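Local coordinates for protein esterase (uncultured bacterium pCosCE1, PDB 7ATL) that hydrolyses carboxylic esters as a family VIII carboxylesterase with a beta-lactamase-like fold, and also shows promiscuous acyltransferase activity, at residues A[69-74]-A[173-178]; A[137-142]-A[150-155]; A[208-213]-A[255-260]; A[294-299]-A[315-320]. All blocks are in the same frame, centred on the assembly; numbering follows the deposited sequence.

Contact 1: residues A[69-74]-A[173-178]; sequences PYITLA and LAIDVL
Ile71 and Ile175 meet between two buried helices, and with Leu178 they supply most of the surface this contact hides. The methyl branch CG2 of Ile175 comes up against CB, the branch point of Ile71, at 4.0 Å. Ile71 has CG1 beside its own backbone N (chi1 -55°), which carries the outer end of the chain away from the helix of Ile175 and leaves the branched base as the touching part. The other arm of Ile175 ends against Thr72, CD1 lying 4.0 Å from Thr72 OG1. That hydroxyl is bonded to the carbonyl O of Lys68 in its own helix, which satisfies it and lets threonine sit in an apolar seam. Leu178, one turn after Ile175, lays CD2 4.2 Å from Ile71 O. The axes of the two short helical segments come no closer than 10.0 Å, at 41° to each other, a spacing that medium-sized aliphatic side chains fill, and no polar bond spans the gap. The contact joins helix 67-80, at whose start Ser65 and Lys68 probably form the SxxK motif of this family, to helix 174-186. Leu115 of helix 111-116 covers Thr72 and Leu178, while Leu153 and Leu156 of helix 149-157 pack against Val177.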
loop_
_atom_site.group_PDB
_atom_site.type_symbol
_atom_site.label_atom_id
_atom_site.label_comp_id
_atom_site.label_asym_id
_atom_site.label_seq_id
_atom_site.Cartn_x
_atom_site.Cartn_y
_atom_site.Cartn_z
ATOM N N PRO A 69 2.771 3.513 1.925
ATOM C CA PRO A 69 2.972 4.961 1.890
ATOM C C PRO A 69 2.862 5.588 3.288
ATOM O O PRO A 69 3.611 6.509 3.555
ATOM C CB PRO A 69 1.932 5.485 0.903
ATOM C CG PRO A 69 0.950 4.367 0.776
ATOM C CD PRO A 69 1.705 3.084 1.022
ATOM N N TYR A 70 1.995 5.032 4.139
ATOM C CA TYR A 70 1.887 5.384 5.577
ATOM C C TYR A 70 3.255 5.260 6.263
ATOM O O TYR A 70 3.677 6.225 6.930
ATOM C CB TYR A 70 0.809 4.539 6.258
ATOM C CG TYR A 70 -0.570 5.154 6.196
ATOM C CD1 TYR A 70 -0.807 6.427 6.677
ATOM C CD2 TYR A 70 -1.635 4.476 5.633
ATOM C CE1 TYR A 70 -2.064 7.000 6.632
ATOM C CE2 TYR A 70 -2.899 5.029 5.569
ATOM C CZ TYR A 70 -3.112 6.291 6.081
ATOM O OH TYR A 70 -4.347 6.844 6.021
ATOM N N ILE A 71 3.930 4.112 6.140
ATOM C CA ILE A 71 5.172 3.840 6.919
ATOM C C ILE A 71 6.354 4.492 6.194
ATOM O O ILE A 71 7.296 4.957 6.899
ATOM C CB ILE A 71 5.372 2.341 7.190
ATOM C CG1 ILE A 71 4.154 1.729 7.877
ATOM C CG2 ILE A 71 6.637 2.108 8.001
ATOM C CD1 ILE A 71 3.856 2.312 9.228
ATOM N N THR A 72 6.294 4.579 4.863
ATOM C CA THR A 72 7.251 5.396 4.074
ATOM C C THR A 72 7.188 6.848 4.581
ATOM O O THR A 72 8.262 7.435 4.823
ATOM C CB THR A 72 6.976 5.280 2.574
ATOM O OG1 THR A 72 7.151 3.907 2.222
ATOM C CG2 THR A 72 7.877 6.177 1.751
ATOM N N LEU A 73 5.987 7.399 4.789
ATOM C CA LEU A 73 5.822 8.773 5.345
ATOM C C LEU A 73 6.499 8.870 6.715
ATOM O O LEU A 73 7.157 9.879 6.948
ATOM C CB LEU A 73 4.357 9.204 5.484
ATOM C CG LEU A 73 4.200 10.591 6.122
ATOM C CD1 LEU A 73 5.061 11.602 5.385
ATOM C CD2 LEU A 73 2.769 11.058 6.136
ATOM N N ALA A 74 6.313 7.897 7.605
ATOM C CA ALA A 74 6.919 7.933 8.955
ATOM C C ALA A 74 8.444 8.067 8.816
ATOM O O ALA A 74 9.024 8.941 9.482
ATOM C CB ALA A 74 6.511 6.710 9.734
ATOM N N LEU A 173 9.115 -7.442 1.013
ATOM C CA LEU A 173 8.965 -7.232 2.466
ATOM C C LEU A 173 9.808 -6.052 2.952
ATOM O O LEU A 173 9.925 -5.918 4.165
ATOM C CB LEU A 173 9.430 -8.522 3.137
ATOM C CG LEU A 173 8.384 -9.634 3.189
ATOM C CD1 LEU A 173 9.036 -10.960 3.575
ATOM C CD2 LEU A 173 7.278 -9.257 4.163
ATOM N N ALA A 174 10.351 -5.216 2.071
ATOM C CA ALA A 174 11.284 -4.147 2.494
ATOM C C ALA A 174 10.609 -3.221 3.503
ATOM O O ALA A 174 11.322 -2.710 4.384
ATOM C CB ALA A 174 11.808 -3.352 1.320
ATOM N N ILE A 175 9.315 -2.952 3.355
ATOM C CA ILE A 175 8.643 -1.927 4.211
ATOM C C ILE A 175 8.370 -2.550 5.592
ATOM O O ILE A 175 8.331 -1.794 6.570
ATOM C CB ILE A 175 7.401 -1.302 3.530
ATOM C CG1 ILE A 175 7.747 -0.702 2.169
ATOM C CG2 ILE A 175 6.762 -0.239 4.413
ATOM C CD1 ILE A 175 8.885 0.303 2.219
ATOM N N ASP A 176 8.244 -3.876 5.675
ATOM C CA ASP A 176 8.146 -4.592 6.972
ATOM C C ASP A 176 9.481 -4.412 7.693
ATOM O O ASP A 176 9.470 -4.131 8.926
ATOM C CB ASP A 176 7.761 -6.068 6.809
ATOM C CG ASP A 176 6.356 -6.301 6.260
ATOM O OD1 ASP A 176 6.054 -5.742 5.176
ATOM O OD2 ASP A 176 5.572 -7.047 6.919
ATOM N N VAL A 177 10.589 -4.524 6.956
ATOM C CA VAL A 177 11.951 -4.286 7.516
ATOM C C VAL A 177 12.050 -2.818 7.974
ATOM O O VAL A 177 12.503 -2.587 9.112
ATOM C CB VAL A 177 13.065 -4.685 6.526
ATOM C CG1 VAL A 177 14.443 -4.408 7.105
ATOM C CG2 VAL A 177 12.954 -6.151 6.135
ATOM N N LEU A 178 11.580 -1.871 7.153
ATOM C CA LEU A 178 11.648 -0.422 7.451
ATOM C C LEU A 178 10.952 -0.155 8.786
ATOM O O LEU A 178 11.516 0.577 9.627
ATOM C CB LEU A 178 11.005 0.361 6.305
ATOM C CG LEU A 178 11.072 1.887 6.433
ATOM C CD1 LEU A 178 12.504 2.401 6.527
ATOM C CD2 LEU A 178 10.351 2.520 5.263
#

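Contact 2: residues A[137-142]-A[150-155]; sequences GIKDGM and EQNLRL. With EDO (1,2-ethanediol), chain F.
Asn152, on helix 149-157, holds the extended backbone at Lys139 with two hydrogen bonds from its side-chain amide, in a contact that is half polar, half apolar, between the loop after helix 132-136 and the helix that follows it. Its OD1 accepts from Lys139 N at 2.9 Å in a nearly straight bond (166° at the hydrogen), and ND2 donates a hydrogen bond to Lys139 O at 2.9 Å, with that oxygen close to the amide plane. The carboxamide thus serves both polar backbone atoms of one residue, as a neighbouring strand would. With CG anti to the backbone N (chi1 -165°), the amide reaches out from the helix to the loop; the Lys139 side chain lies across it. An asparagine suits the place because one short, flat group offers both a donor and an acceptor.

Beside this polar grip lies an apolar one. The side chains of Ile138 and Leu155 lie alongside each other, running in contrary senses, with Ile138 CG1 3.9 Å from Leu155 CB. Separately, the methyl CD1 of Leu155 rests against the carbonyl of Gly137, 3.6 Å from Gly137 O. Gly137 ends helix 132-136 in a Schellman motif, where its positive phi comes easily to a residue without a side chain. Lys139 bends at chi2 and turns its ammonium from the helix; NZ donates to O1 of a 1,2-ethanediol, probably from the crystallisation liquor, at 2.7 Å.

Two bonds to one amide fix the rotation of the Asn152 side chain and tell its oxygen from its nitrogen, so the backbone of Lys139 is tied to the helix at Asn152.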
loop_
_atom_site.group_PDB
_atom_site.type_symbol
_atom_site.label_atom_id
_atom_site.label_comp_id
_atom_site.label_asym_id
_atom_site.label_seq_id
_atom_site.Cartn_x
_atom_site.Cartn_y
_atom_site.Cartn_z
ATOM N N GLY A 137 9.296 -20.291 6.569
ATOM C CA GLY A 137 8.154 -19.875 7.404
ATOM C C GLY A 137 8.064 -18.365 7.546
ATOM O O GLY A 137 7.516 -17.881 8.557
ATOM N N ILE A 138 8.591 -17.636 6.573
ATOM C CA ILE A 138 8.477 -16.163 6.511
ATOM C C ILE A 138 7.013 -15.801 6.214
ATOM O O ILE A 138 6.384 -16.439 5.356
ATOM C CB ILE A 138 9.473 -15.633 5.465
ATOM C CG1 ILE A 138 10.906 -15.849 5.951
ATOM C CG2 ILE A 138 9.210 -14.177 5.113
ATOM C CD1 ILE A 138 11.915 -15.881 4.845
ATOM N N LYS A 139 6.495 -14.799 6.913
ATOM C CA LYS A 139 5.113 -14.297 6.749
ATOM C C LYS A 139 5.130 -12.987 5.955
ATOM O O LYS A 139 6.061 -12.187 6.110
ATOM C CB LYS A 139 4.478 -14.162 8.136
ATOM C CG LYS A 139 4.475 -15.452 8.954
ATOM C CD LYS A 139 3.701 -16.594 8.298
ATOM C CE LYS A 139 4.123 -17.977 8.750
ATOM N NZ LYS A 139 3.683 -18.987 7.765
ATOM N N ASP A 140 4.119 -12.781 5.124
ATOM C CA ASP A 140 4.017 -11.581 4.254
ATOM C C ASP A 140 3.241 -10.469 4.962
ATOM O O ASP A 140 3.192 -9.379 4.385
ATOM C CB ASP A 140 3.387 -11.939 2.905
ATOM C CG ASP A 140 4.301 -12.695 1.950
ATOM O OD1 ASP A 140 5.559 -12.650 2.147
ATOM O OD2 ASP A 140 3.748 -13.290 0.967
ATOM N N GLY A 141 2.657 -10.720 6.139
ATOM C CA GLY A 141 1.946 -9.697 6.933
ATOM C C GLY A 141 0.419 -9.802 6.892
ATOM O O GLY A 141 -0.230 -9.023 7.609
ATOM N N MET A 142 -0.181 -10.726 6.134
ATOM C CA MET A 142 -1.667 -10.766 5.950
ATOM C C MET A 142 -2.303 -12.069 6.457
ATOM O O MET A 142 -3.553 -12.136 6.502
ATOM C CB MET A 142 -2.004 -10.546 4.475
ATOM C CG MET A 142 -1.705 -9.106 4.054
ATOM S SD MET A 142 -1.650 -8.905 2.264
ATOM C CE MET A 142 -0.043 -9.621 1.929
ATOM N N GLU A 150 10.028 -9.070 14.951
ATOM C CA GLU A 150 11.467 -9.391 15.082
ATOM C C GLU A 150 11.683 -10.850 14.675
ATOM O O GLU A 150 12.651 -11.104 13.937
ATOM C CB GLU A 150 11.971 -9.132 16.502
ATOM C CG GLU A 150 13.460 -9.385 16.604
ATOM C CD GLU A 150 14.147 -8.949 17.880
ATOM O OE1 GLU A 150 15.026 -9.709 18.335
ATOM O OE2 GLU A 150 13.841 -7.833 18.383
ATOM N N GLN A 151 10.830 -11.765 15.158
ATOM C CA GLN A 151 10.969 -13.224 14.908
ATOM C C GLN A 151 10.805 -13.450 13.402
ATOM O O GLN A 151 11.625 -14.183 12.825
ATOM C CB GLN A 151 9.980 -14.052 15.733
ATOM C CG GLN A 151 10.353 -14.218 17.199
ATOM C CD GLN A 151 9.160 -14.669 18.007
ATOM O OE1 GLN A 151 8.037 -14.780 17.530
ATOM N NE2 GLN A 151 9.374 -14.923 19.276
ATOM N N ASN A 152 9.869 -12.752 12.766
ATOM C CA ASN A 152 9.645 -12.886 11.301
ATOM C C ASN A 152 10.836 -12.344 10.503
ATOM O O ASN A 152 11.194 -12.957 9.471
ATOM C CB ASN A 152 8.360 -12.208 10.840
ATOM C CG ASN A 152 7.980 -12.663 9.450
ATOM O OD1 ASN A 152 8.082 -13.855 9.155
ATOM N ND2 ASN A 152 7.565 -11.722 8.603
ATOM N N LEU A 153 11.431 -11.238 10.942
ATOM C CA LEU A 153 12.553 -10.601 10.205
ATOM C C LEU A 153 13.857 -11.389 10.446
ATOM O O LEU A 153 14.745 -11.347 9.546
ATOM C CB LEU A 153 12.669 -9.123 10.606
ATOM C CG LEU A 153 11.468 -8.249 10.245
ATOM C CD1 LEU A 153 11.736 -6.794 10.577
ATOM C CD2 LEU A 153 11.081 -8.391 8.778
ATOM N N ARG A 154 13.978 -12.089 11.578
ATOM C CA ARG A 154 15.140 -12.977 11.812
ATOM C C ARG A 154 15.036 -14.163 10.858
ATOM O O ARG A 154 16.101 -14.652 10.407
ATOM C CB ARG A 154 15.262 -13.403 13.277
ATOM C CG ARG A 154 15.837 -12.314 14.182
ATOM C CD ARG A 154 15.586 -12.594 15.658
ATOM N NE ARG A 154 16.250 -11.631 16.517
ATOM C CZ ARG A 154 17.558 -11.591 16.763
ATOM N NH1 ARG A 154 18.382 -12.451 16.194
ATOM N NH2 ARG A 154 18.046 -10.656 17.564
ATOM N N LEU A 155 13.821 -14.584 10.520
ATOM C CA LEU A 155 13.638 -15.670 9.531
ATOM C C LEU A 155 14.045 -15.130 8.155
ATOM O O LEU A 155 14.810 -15.814 7.442
ATOM C CB LEU A 155 12.186 -16.174 9.579
ATOM C CG LEU A 155 11.767 -16.960 10.836
ATOM C CD1 LEU A 155 10.341 -17.475 10.683
ATOM C CD2 LEU A 155 12.693 -18.133 11.143
HETATM C C1 EDO F . 5.347 -20.442 5.405
HETATM O O1 EDO F . 5.341 -19.029 5.666
HETATM C C2 EDO F . 4.800 -20.834 4.080
HETATM O O2 EDO F . 4.703 -22.220 3.854
#

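Contact 3: residues A[208-213]-A[255-260]; sequences GFYTTD and LDAQAY
Tyr210 and Ala257 make the main apolar meeting of these two loops, a CH-pi contact. The methyl CB of Ala257 lies over one face of the phenol ring, 3.6 Å from its centroid and 21° off the ring normal, shifted toward the rim so that CZ is the nearest ring atom at 3.4 Å. Tyr210 places CG between its backbone N and carbonyl carbon (chi1 81°), which brings the ring across to the turn. The small alanine lets the ring come down on both its CA and its CB. A second apolar pair lies further along: Thr211 and Leu255 lie next to each other, with CG2 of the threonine 3.9 Å from CD2 of the leucine.

Within these segments no direct hydrogen bond crosses; waters bridge them, while Thr211 pairs with Ala254 by backbone bonding just before Leu255. One water donates to Thr211 O and, at 3.0 Å, to Leu255 O. Another lies between Phe209 O and Ala259 O, 2.7 Å from the latter.

Local bonds shape each loop. Thr211 OG1 accepts from Asp213 N in an ST turn, and Asp256 OD1 accepts from Gln258 N at 2.9 Å in an Asx turn, roles that suit short side chains with an acceptor near the backbone. An Asx turn opening a type I beta turn, here from Asp256 to Ala259, is a common way to shape a surface loop; it sets the loop before strand 268-269 against the one before strand 221-222.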
loop_
_atom_site.group_PDB
_atom_site.type_symbol
_atom_site.label_atom_id
_atom_site.label_comp_id
_atom_site.label_asym_id
_atom_site.label_seq_id
_atom_site.Cartn_x
_atom_site.Cartn_y
_atom_site.Cartn_z
ATOM N N GLY A 208 -4.696 2.451 11.901
ATOM C CA GLY A 208 -3.722 1.778 12.772
ATOM C C GLY A 208 -3.487 0.362 12.303
ATOM O O GLY A 208 -3.690 0.112 11.094
ATOM N N PHE A 209 -3.105 -0.524 13.226
ATOM C CA PHE A 209 -2.567 -1.881 12.928
ATOM C C PHE A 209 -3.573 -2.983 13.278
ATOM O O PHE A 209 -3.344 -4.137 12.874
ATOM C CB PHE A 209 -1.236 -2.068 13.654
ATOM C CG PHE A 209 -0.090 -1.435 12.918
ATOM C CD1 PHE A 209 0.469 -2.080 11.828
ATOM C CD2 PHE A 209 0.369 -0.181 13.279
ATOM C CE1 PHE A 209 1.505 -1.503 11.123
ATOM C CE2 PHE A 209 1.399 0.405 12.571
ATOM C CZ PHE A 209 1.973 -0.260 11.503
ATOM N N TYR A 210 -4.622 -2.626 14.014
ATOM C CA TYR A 210 -5.821 -3.455 14.278
ATOM C C TYR A 210 -6.983 -2.555 14.699
ATOM O O TYR A 210 -6.732 -1.379 15.037
ATOM C CB TYR A 210 -5.514 -4.483 15.359
ATOM C CG TYR A 210 -5.593 -3.974 16.771
ATOM C CD1 TYR A 210 -4.564 -3.238 17.323
ATOM C CD2 TYR A 210 -6.697 -4.240 17.564
ATOM C CE1 TYR A 210 -4.618 -2.792 18.635
ATOM C CE2 TYR A 210 -6.774 -3.793 18.872
ATOM C CZ TYR A 210 -5.718 -3.085 19.420
ATOM O OH TYR A 210 -5.761 -2.681 20.726
ATOM N N THR A 211 -8.208 -3.088 14.672
ATOM C CA THR A 211 -9.435 -2.381 15.119
ATOM C C THR A 211 -10.172 -3.255 16.134
ATOM O O THR A 211 -10.100 -4.493 15.994
ATOM C CB THR A 211 -10.320 -1.998 13.931
ATOM O OG1 THR A 211 -11.414 -1.254 14.471
ATOM C CG2 THR A 211 -10.813 -3.192 13.144
ATOM N N THR A 212 -10.806 -2.630 17.129
ATOM C CA THR A 212 -11.759 -3.276 18.069
ATOM C C THR A 212 -13.197 -3.063 17.586
ATOM O O THR A 212 -14.090 -3.639 18.192
ATOM C CB THR A 212 -11.640 -2.727 19.498
ATOM O OG1 THR A 212 -11.954 -1.333 19.460
ATOM C CG2 THR A 212 -10.283 -2.993 20.121
ATOM N N ASP A 213 -13.401 -2.267 16.539
ATOM C CA ASP A 213 -14.739 -1.921 15.997
ATOM C C ASP A 213 -15.082 -2.907 14.876
ATOM O O ASP A 213 -14.959 -2.535 13.687
ATOM C CB ASP A 213 -14.745 -0.461 15.549
ATOM C CG ASP A 213 -16.086 0.047 15.062
ATOM O OD1 ASP A 213 -16.949 -0.791 14.722
ATOM O OD2 ASP A 213 -16.246 1.290 15.010
ATOM N N LEU A 255 -8.356 -7.895 13.525
ATOM C CA LEU A 255 -9.087 -7.795 14.825
ATOM C C LEU A 255 -8.189 -8.206 15.986
ATOM O O LEU A 255 -8.605 -7.995 17.120
ATOM C CB LEU A 255 -10.355 -8.656 14.780
ATOM C CG LEU A 255 -11.345 -8.285 13.667
ATOM C CD1 LEU A 255 -12.479 -9.289 13.578
ATOM C CD2 LEU A 255 -11.890 -6.879 13.863
ATOM N N ASP A 256 -6.996 -8.717 15.690
ATOM C CA ASP A 256 -6.070 -9.332 16.668
ATOM C C ASP A 256 -5.077 -8.272 17.141
ATOM O O ASP A 256 -4.165 -7.955 16.388
ATOM C CB ASP A 256 -5.356 -10.522 16.029
ATOM C CG ASP A 256 -4.472 -11.305 16.978
ATOM O OD1 ASP A 256 -4.383 -10.909 18.154
ATOM O OD2 ASP A 256 -3.875 -12.305 16.521
ATOM N N ALA A 257 -5.206 -7.788 18.372
ATOM C CA ALA A 257 -4.291 -6.779 18.960
ATOM C C ALA A 257 -2.873 -7.366 19.117
ATOM O O ALA A 257 -1.936 -6.576 19.361
ATOM C CB ALA A 257 -4.857 -6.291 20.282
ATOM N N GLN A 258 -2.720 -8.690 19.003
ATOM C CA GLN A 258 -1.428 -9.402 19.240
ATOM C C GLN A 258 -0.701 -9.630 17.910
ATOM O O GLN A 258 0.498 -9.922 17.946
ATOM C CB GLN A 258 -1.594 -10.788 19.890
ATOM C CG GLN A 258 -2.332 -10.830 21.229
ATOM C CD GLN A 258 -2.041 -9.652 22.126
ATOM O OE1 GLN A 258 -2.950 -8.978 22.629
ATOM N NE2 GLN A 258 -0.763 -9.389 22.325
ATOM N N ALA A 259 -1.390 -9.538 16.778
ATOM C CA ALA A 259 -0.773 -9.785 15.458
ATOM C C ALA A 259 0.370 -8.780 15.245
ATOM O O ALA A 259 0.158 -7.574 15.517
ATOM C CB ALA A 259 -1.823 -9.695 14.379
ATOM N N TYR A 260 1.541 -9.241 14.796
ATOM C CA TYR A 260 2.721 -8.349 14.628
ATOM C C TYR A 260 2.383 -7.258 13.608
ATOM O O TYR A 260 1.666 -7.481 12.616
ATOM C CB TYR A 260 4.018 -9.112 14.305
ATOM C CG TYR A 260 4.145 -9.630 12.901
ATOM C CD1 TYR A 260 4.584 -8.808 11.888
ATOM C CD2 TYR A 260 3.834 -10.940 12.579
ATOM C CE1 TYR A 260 4.706 -9.269 10.588
ATOM C CE2 TYR A 260 3.936 -11.414 11.279
ATOM C CZ TYR A 260 4.386 -10.575 10.276
ATOM O OH TYR A 260 4.515 -10.997 8.979
HETATM O O HOH W 1 -0.924 -5.675 13.914
HETATM O O HOH W 2 -11.170 -6.806 18.088
#

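Contact 4: residues A[294-299]-A[315-320]; sequences AALMRQ and FGFGGA
Phe317 N donates to Met297 O at 2.8 Å, a nearly straight bond (165° at the hydrogen) that ties the loop after strand 313-315 to the last turn of helix 291-297. The same carbonyl oxygen receives a CA-H...O contact from Gly316 CA at 3.4 Å. Gly316, with no side chain, lets its backbone pass close to two carbonyl oxygens, Met297 O and Gln299 O, the latter 3.2 Å from its CA.

Around this bond the side chains pack without polar pairing. The side chain of Met297 lies crosswise to that of Phe317, with Met297 CG 4.1 Å from Phe317 CB. The bend of the methionine at chi3 (66°) brings CE back to 3.4 Å from Phe317 O, which CB also approaches. A flexible thioether fits such a bend well. From the preceding position Leu296 leans in, its CG 4.1 Å from Phe317 CE2 and set obliquely to the ring. Phe317 buries the most surface of any residue here, and its large flat ring also stacks with that of His301. Gly318 follows with a positive phi (113°), a conformation that a residue without a side chain adopts readily, and the loop closes with Gly316 N bonded to Gly319 O.

The loop belongs to the hairpin between the edge strand 313-315 and strand 320-322 of the antiparallel sheet. Helix 67-80 lies against it, Thr72 and Met76 touching both Met297 and Phe317, and Leu115 and Ser116 of helix 111-116 border Phe317.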
loop_
_atom_site.group_PDB
_atom_site.type_symbol
_atom_site.label_atom_id
_atom_site.label_comp_id
_atom_site.label_asym_id
_atom_site.label_seq_id
_atom_site.Cartn_x
_atom_site.Cartn_y
_atom_site.Cartn_z
ATOM N N ALA A 294 8.521 15.933 -0.411
ATOM C CA ALA A 294 7.430 15.484 -1.294
ATOM C C ALA A 294 7.995 15.282 -2.691
ATOM O O ALA A 294 7.746 14.217 -3.276
ATOM C CB ALA A 294 6.294 16.474 -1.324
ATOM N N ALA A 295 8.716 16.271 -3.221
ATOM C CA ALA A 295 9.278 16.220 -4.600
ATOM C C ALA A 295 10.274 15.068 -4.716
ATOM O O ALA A 295 10.283 14.425 -5.781
ATOM C CB ALA A 295 9.939 17.522 -4.977
ATOM N N LEU A 296 11.102 14.878 -3.686
ATOM C CA LEU A 296 12.089 13.770 -3.591
ATOM C C LEU A 296 11.354 12.424 -3.687
ATOM O O LEU A 296 11.821 11.544 -4.443
ATOM C CB LEU A 296 12.853 13.885 -2.270
ATOM C CG LEU A 296 13.829 12.751 -1.955
ATOM C CD1 LEU A 296 14.891 12.640 -3.038
ATOM C CD2 LEU A 296 14.484 12.947 -0.583
ATOM N N MET A 297 10.220 12.290 -2.991
ATOM C CA MET A 297 9.494 11.003 -2.878
ATOM C C MET A 297 8.947 10.575 -4.252
ATOM O O MET A 297 8.763 9.356 -4.442
ATOM C CB MET A 297 8.393 11.089 -1.812
ATOM C CG MET A 297 8.971 11.266 -0.427
ATOM S SD MET A 297 7.744 11.529 0.854
ATOM C CE MET A 297 6.938 9.928 0.785
ATOM N N ARG A 298 8.753 11.503 -5.201
ATOM C CA ARG A 298 8.148 11.213 -6.535
ATOM C C ARG A 298 9.197 11.339 -7.652
ATOM O O ARG A 298 8.844 11.266 -8.849
ATOM C CB ARG A 298 6.932 12.121 -6.780
ATOM C CG ARG A 298 7.219 13.622 -6.789
ATOM C CD ARG A 298 6.220 14.408 -7.624
ATOM N NE ARG A 298 6.214 15.821 -7.278
ATOM C CZ ARG A 298 5.611 16.332 -6.214
ATOM N NH1 ARG A 298 4.950 15.560 -5.364
ATOM N NH2 ARG A 298 5.691 17.626 -5.983
ATOM N N GLN A 299 10.466 11.485 -7.306
ATOM C CA GLN A 299 11.537 11.213 -8.294
ATOM C C GLN A 299 11.517 9.728 -8.676
ATOM O O GLN A 299 11.129 8.876 -7.839
ATOM C CB GLN A 299 12.897 11.609 -7.739
ATOM C CG GLN A 299 13.105 13.113 -7.689
ATOM C CD GLN A 299 14.375 13.423 -6.939
ATOM O OE1 GLN A 299 14.499 14.481 -6.320
ATOM N NE2 GLN A 299 15.320 12.483 -6.967
ATOM N N PHE A 315 9.688 3.874 -9.919
ATOM C CA PHE A 315 9.318 3.840 -8.490
ATOM C C PHE A 315 10.106 4.895 -7.723
ATOM O O PHE A 315 11.314 5.128 -8.006
ATOM C CB PHE A 315 9.577 2.459 -7.897
ATOM C CG PHE A 315 8.670 2.130 -6.746
ATOM C CD1 PHE A 315 7.423 1.584 -6.962
ATOM C CD2 PHE A 315 9.065 2.370 -5.444
ATOM C CE1 PHE A 315 6.595 1.281 -5.896
ATOM C CE2 PHE A 315 8.240 2.045 -4.380
ATOM C CZ PHE A 315 6.995 1.528 -4.607
ATOM N N GLY A 316 9.422 5.506 -6.764
ATOM C CA GLY A 316 9.953 6.570 -5.907
ATOM C C GLY A 316 10.091 6.060 -4.499
ATOM O O GLY A 316 10.622 4.936 -4.349
ATOM N N PHE A 317 9.679 6.879 -3.528
ATOM C CA PHE A 317 9.487 6.512 -2.113
ATOM C C PHE A 317 7.995 6.614 -1.815
ATOM O O PHE A 317 7.487 7.765 -1.761
ATOM C CB PHE A 317 10.281 7.432 -1.194
ATOM C CG PHE A 317 11.763 7.537 -1.455
ATOM C CD1 PHE A 317 12.469 6.512 -2.066
ATOM C CD2 PHE A 317 12.463 8.663 -1.040
ATOM C CE1 PHE A 317 13.834 6.620 -2.290
ATOM C CE2 PHE A 317 13.828 8.761 -1.244
ATOM C CZ PHE A 317 14.512 7.736 -1.869
ATOM N N GLY A 318 7.316 5.464 -1.687
ATOM C CA GLY A 318 5.888 5.375 -1.320
ATOM C C GLY A 318 4.985 4.859 -2.434
ATOM O O GLY A 318 3.875 4.430 -2.123
ATOM N N GLY A 319 5.427 4.890 -3.691
ATOM C CA GLY A 319 4.672 4.277 -4.804
ATOM C C GLY A 319 5.383 4.434 -6.132
ATOM O O GLY A 319 6.529 4.846 -6.124
ATOM N N ALA A 320 4.700 4.095 -7.221
ATOM C CA ALA A 320 5.227 4.113 -8.601
ATOM C C ALA A 320 5.149 5.546 -9.147
ATOM O O ALA A 320 4.178 6.278 -8.809
ATOM C CB ALA A 320 4.453 3.156 -9.484
#

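Contacts 1 and 4 are buried, contact 2 is partly buried and contact 3 lies at the surface. Chemistry follows place: contact 1 is packing without a polar bond, contact 4 adds one backbone bond to its packing, contact 2 rests on a side-chain amide, and contact 3 relies on water and a ring face. Helix 67-80, part of contact 1, also packs on contact 4, Thr72 CG2 touching the loop at Gly318. Contact 2 adjoins contact 1 through Leu173 and Ile138, and contact 3 through the Tyr260 hydroxyl near Asn152. Ile71 also meets Phe209 of contact 3. Contacts 3 and 4 lie on opposite sides of the chain's centre and do not touch.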